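Local coordinates for tail fiber protein (Acinetobacter phage AM24, PDB 5W5P) that probably recognises the capsular polysaccharide of the Acinetobacter baumannii host, as a trimeric tailspike built round a parallel beta-helix, at residues L466-N479 / R573-Y585. Residues are numbered along the deposited sequence; the frame is centred on the assembly and turned at random.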
# COMPACT_ATOMS: atom_id res chain seq x y z
N LEU A 466 14.84 -38.08 -38.55
CA LEU A 466 15.10 -37.80 -39.96
C LEU A 466 14.90 -39.08 -40.75
O LEU A 466 15.69 -40.02 -40.62
CB LEU A 466 16.50 -37.24 -40.18
CG LEU A 466 16.92 -37.03 -41.63
CD1 LEU A 466 15.96 -36.06 -42.32
CD2 LEU A 466 18.35 -36.52 -41.70
N VAL A 467 13.84 -39.12 -41.56
CA VAL A 467 13.53 -40.26 -42.41
C VAL A 467 13.21 -39.73 -43.80
O VAL A 467 12.25 -38.96 -43.97
CB VAL A 467 12.35 -41.09 -41.87
CG1 VAL A 467 12.03 -42.24 -42.81
CG2 VAL A 467 12.65 -41.60 -40.47
N GLY A 468 14.00 -40.13 -44.79
CA GLY A 468 13.78 -39.76 -46.18
C GLY A 468 13.59 -38.27 -46.43
O GLY A 468 12.65 -37.88 -47.14
N GLY A 469 14.46 -37.44 -45.87
CA GLY A 469 14.36 -36.01 -46.04
C GLY A 469 13.29 -35.33 -45.21
O GLY A 469 13.20 -34.09 -45.24
N VAL A 470 12.47 -36.08 -44.49
CA VAL A 470 11.44 -35.53 -43.61
C VAL A 470 12.01 -35.47 -42.20
O VAL A 470 12.37 -36.50 -41.62
CB VAL A 470 10.15 -36.37 -43.65
CG1 VAL A 470 9.11 -35.76 -42.73
CG2 VAL A 470 9.63 -36.45 -45.08
N HIS A 471 12.08 -34.26 -41.64
CA HIS A 471 12.69 -34.01 -40.34
C HIS A 471 11.62 -33.51 -39.37
O HIS A 471 10.93 -32.53 -39.66
CB HIS A 471 13.82 -32.98 -40.46
CG HIS A 471 14.88 -33.13 -39.42
ND1 HIS A 471 14.60 -33.06 -38.07
CD2 HIS A 471 16.21 -33.34 -39.52
CE1 HIS A 471 15.72 -33.23 -37.38
NE2 HIS A 471 16.71 -33.40 -38.24
N THR A 472 11.49 -34.20 -38.24
CA THR A 472 10.57 -33.75 -37.20
C THR A 472 11.11 -32.47 -36.59
O THR A 472 12.28 -32.39 -36.22
CB THR A 472 10.41 -34.83 -36.13
OG1 THR A 472 10.15 -36.10 -36.75
CG2 THR A 472 9.26 -34.49 -35.19
N VAL A 473 10.26 -31.45 -36.48
CA VAL A 473 10.71 -30.13 -36.05
C VAL A 473 10.05 -29.66 -34.77
O VAL A 473 10.54 -28.70 -34.16
CB VAL A 473 10.50 -29.08 -37.16
CG1 VAL A 473 11.53 -29.29 -38.25
CG2 VAL A 473 9.07 -29.12 -37.71
N ALA A 474 9.00 -30.33 -34.30
CA ALA A 474 8.26 -29.85 -33.15
C ALA A 474 7.35 -30.97 -32.67
O ALA A 474 7.04 -31.91 -33.41
CB ALA A 474 7.45 -28.60 -33.47
N GLU A 475 6.93 -30.86 -31.41
CA GLU A 475 6.05 -31.85 -30.81
C GLU A 475 5.12 -31.14 -29.83
O GLU A 475 5.58 -30.48 -28.90
CB GLU A 475 6.86 -32.94 -30.11
CG GLU A 475 6.01 -33.95 -29.35
CD GLU A 475 6.86 -34.94 -28.57
OE1 GLU A 475 6.90 -34.83 -27.33
OE2 GLU A 475 7.47 -35.82 -29.20
N ILE A 476 3.82 -31.27 -30.06
CA ILE A 476 2.82 -30.72 -29.16
C ILE A 476 2.04 -31.87 -28.55
O ILE A 476 2.02 -32.99 -29.08
CB ILE A 476 1.87 -29.74 -29.88
CG1 ILE A 476 1.01 -30.48 -30.90
CG2 ILE A 476 2.66 -28.62 -30.55
CD1 ILE A 476 0.11 -29.57 -31.71
N ASP A 477 1.41 -31.61 -27.40
CA ASP A 477 0.67 -32.63 -26.68
C ASP A 477 -0.75 -32.15 -26.39
O ASP A 477 -0.97 -30.96 -26.12
CB ASP A 477 1.37 -33.02 -25.38
CG ASP A 477 1.10 -34.45 -24.97
OD1 ASP A 477 0.00 -34.97 -25.28
OD2 ASP A 477 1.98 -35.07 -24.34
N THR A 478 -1.70 -33.08 -26.43
CA THR A 478 -3.10 -32.80 -26.16
C THR A 478 -3.60 -33.50 -24.90
O THR A 478 -4.80 -33.45 -24.61
CB THR A 478 -3.97 -33.21 -27.35
OG1 THR A 478 -3.95 -34.64 -27.49
CG2 THR A 478 -3.44 -32.58 -28.64
N ASN A 479 -2.70 -34.13 -24.14
CA ASN A 479 -3.12 -34.97 -23.02
C ASN A 479 -3.84 -34.16 -21.95
O ASN A 479 -4.77 -34.67 -21.30
CB ASN A 479 -1.92 -35.70 -22.43
CG ASN A 479 -0.92 -34.75 -21.76
OD1 ASN A 479 -0.59 -33.70 -22.31
ND2 ASN A 479 -0.46 -35.12 -20.57
N ARG A 573 0.15 -38.31 -35.30
CA ARG A 573 -0.32 -38.46 -33.93
C ARG A 573 0.36 -39.66 -33.29
O ARG A 573 0.28 -40.78 -33.82
CB ARG A 573 -1.84 -38.61 -33.88
CG ARG A 573 -2.36 -38.99 -32.50
CD ARG A 573 -3.87 -39.20 -32.48
NE ARG A 573 -4.57 -38.04 -31.92
CZ ARG A 573 -5.03 -37.97 -30.67
NH1 ARG A 573 -4.87 -38.98 -29.84
NH2 ARG A 573 -5.65 -36.88 -30.27
N VAL A 574 1.03 -39.44 -32.16
CA VAL A 574 1.67 -40.49 -31.39
C VAL A 574 1.13 -40.39 -29.97
O VAL A 574 1.42 -39.43 -29.25
CB VAL A 574 3.20 -40.37 -31.40
CG1 VAL A 574 3.83 -41.45 -30.52
CG2 VAL A 574 3.73 -40.46 -32.81
N GLY A 575 0.34 -41.39 -29.57
CA GLY A 575 -0.37 -41.33 -28.31
C GLY A 575 -1.32 -40.16 -28.29
O GLY A 575 -2.30 -40.14 -29.04
N THR A 576 -1.04 -39.17 -27.44
CA THR A 576 -1.77 -37.91 -27.44
C THR A 576 -0.97 -36.79 -28.08
O THR A 576 -1.50 -35.67 -28.22
CB THR A 576 -2.16 -37.52 -26.01
OG1 THR A 576 -1.02 -37.64 -25.15
CG2 THR A 576 -3.28 -38.42 -25.49
N LYS A 577 0.27 -37.04 -28.48
CA LYS A 577 1.13 -36.01 -29.03
C LYS A 577 0.98 -35.92 -30.54
O LYS A 577 0.47 -36.82 -31.21
CB LYS A 577 2.60 -36.28 -28.67
CG LYS A 577 2.85 -36.39 -27.17
CD LYS A 577 4.29 -36.75 -26.86
CE LYS A 577 4.48 -37.01 -25.38
NZ LYS A 577 5.75 -37.72 -25.10
N TYR A 578 1.45 -34.80 -31.09
CA TYR A 578 1.51 -34.58 -32.53
C TYR A 578 2.92 -34.16 -32.88
O TYR A 578 3.45 -33.20 -32.32
CB TYR A 578 0.49 -33.52 -32.97
CG TYR A 578 -0.89 -34.09 -33.20
CD1 TYR A 578 -1.79 -34.21 -32.15
CD2 TYR A 578 -1.30 -34.51 -34.46
CE1 TYR A 578 -3.06 -34.73 -32.35
CE2 TYR A 578 -2.56 -35.04 -34.67
CZ TYR A 578 -3.44 -35.14 -33.61
OH TYR A 578 -4.70 -35.66 -33.79
N LEU A 579 3.54 -34.90 -33.80
CA LEU A 579 4.87 -34.58 -34.29
C LEU A 579 4.73 -33.77 -35.57
O LEU A 579 4.16 -34.25 -36.56
CB LEU A 579 5.68 -35.85 -34.56
CG LEU A 579 5.64 -36.99 -33.53
CD1 LEU A 579 6.50 -38.15 -34.01
CD2 LEU A 579 6.09 -36.51 -32.16
N LEU A 580 5.23 -32.54 -35.56
CA LEU A 580 5.25 -31.71 -36.76
C LEU A 580 6.57 -31.93 -37.50
O LEU A 580 7.64 -31.93 -36.88
CB LEU A 580 5.07 -30.23 -36.39
CG LEU A 580 3.70 -29.85 -35.82
CD1 LEU A 580 3.70 -29.94 -34.30
CD2 LEU A 580 3.29 -28.46 -36.28
N LYS A 581 6.49 -32.12 -38.81
CA LYS A 581 7.65 -32.50 -39.61
C LYS A 581 7.70 -31.69 -40.90
O LYS A 581 6.66 -31.33 -41.47
CB LYS A 581 7.64 -33.99 -39.96
CG LYS A 581 7.14 -34.91 -38.85
CD LYS A 581 6.98 -36.32 -39.38
CE LYS A 581 6.61 -37.28 -38.29
NZ LYS A 581 6.64 -38.68 -38.80
N LEU A 582 8.92 -31.41 -41.35
CA LEU A 582 9.16 -30.72 -42.61
C LEU A 582 9.99 -31.59 -43.54
O LEU A 582 10.87 -32.34 -43.09
CB LEU A 582 9.87 -29.38 -42.38
CG LEU A 582 9.07 -28.33 -41.61
CD1 LEU A 582 9.93 -27.12 -41.29
CD2 LEU A 582 7.82 -27.92 -42.39
N SER A 583 9.71 -31.49 -44.83
CA SER A 583 10.38 -32.29 -45.85
C SER A 583 11.49 -31.48 -46.52
O SER A 583 11.74 -30.31 -46.20
CB SER A 583 9.37 -32.79 -46.88
OG SER A 583 8.65 -31.72 -47.46
N GLY A 584 12.16 -32.12 -47.48
CA GLY A 584 13.23 -31.47 -48.22
C GLY A 584 14.47 -31.15 -47.42
O GLY A 584 15.17 -30.19 -47.73
N TYR A 585 14.76 -31.94 -46.39
CA TYR A 585 15.87 -31.66 -45.50
C TYR A 585 17.14 -32.35 -45.99
O TYR A 585 17.15 -33.56 -46.24
CB TYR A 585 15.56 -32.10 -44.07
CG TYR A 585 16.71 -31.87 -43.11
CD1 TYR A 585 16.83 -30.67 -42.43
CD2 TYR A 585 17.67 -32.85 -42.90
CE1 TYR A 585 17.88 -30.45 -41.55
CE2 TYR A 585 18.72 -32.64 -42.04
CZ TYR A 585 18.82 -31.44 -41.36
OH TYR A 585 19.86 -31.22 -40.50
O HOH W 1 1.69 -37.64 -23.63
O HOH W 2 -6.25 -36.27 -27.26
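His471 (chi1 -153°) and Tyr585 (chi1 178°) both hold CG trans to the backbone N, which sets their rings together as a T-shaped pair. His471 CD2 points at the centre of one Tyr585 face, with the planes at 62°. The pair sits at one end of an antiparallel strand pairing, 470-477 with 577-582, in the C-terminal beta domain beyond the parallel beta-helix. His471 ND1 bonds to Thr472 O, in the ring plane, and NE2 bonds to Ser462 OG. Both ring nitrogens are therefore engaged.

A classic beta bulge interrupts the ladder, where Val473 and Ala474 both face Leu580. Leu580 O accepts a nearly straight bond from Val473 N at 2.7 Å and a weak one from Ala474 N at 3.3 Å. Leu580 CD1 packs against Ala474 CB and Ile476 CG2, and Met496 of strand 492-503 covers this face. On the other face Glu475 OE2 lies 3.3 Å from Leu579 CD2, while OE1 bonds to Thr623 OG1.

At the far end Thr576 O takes both Thr478 N and Thr478 OG1. Asp477 OD1 closes an Asx turn with Asn479 N, and its syn lone pair receives Thr576 OG1 at 2.9 Å.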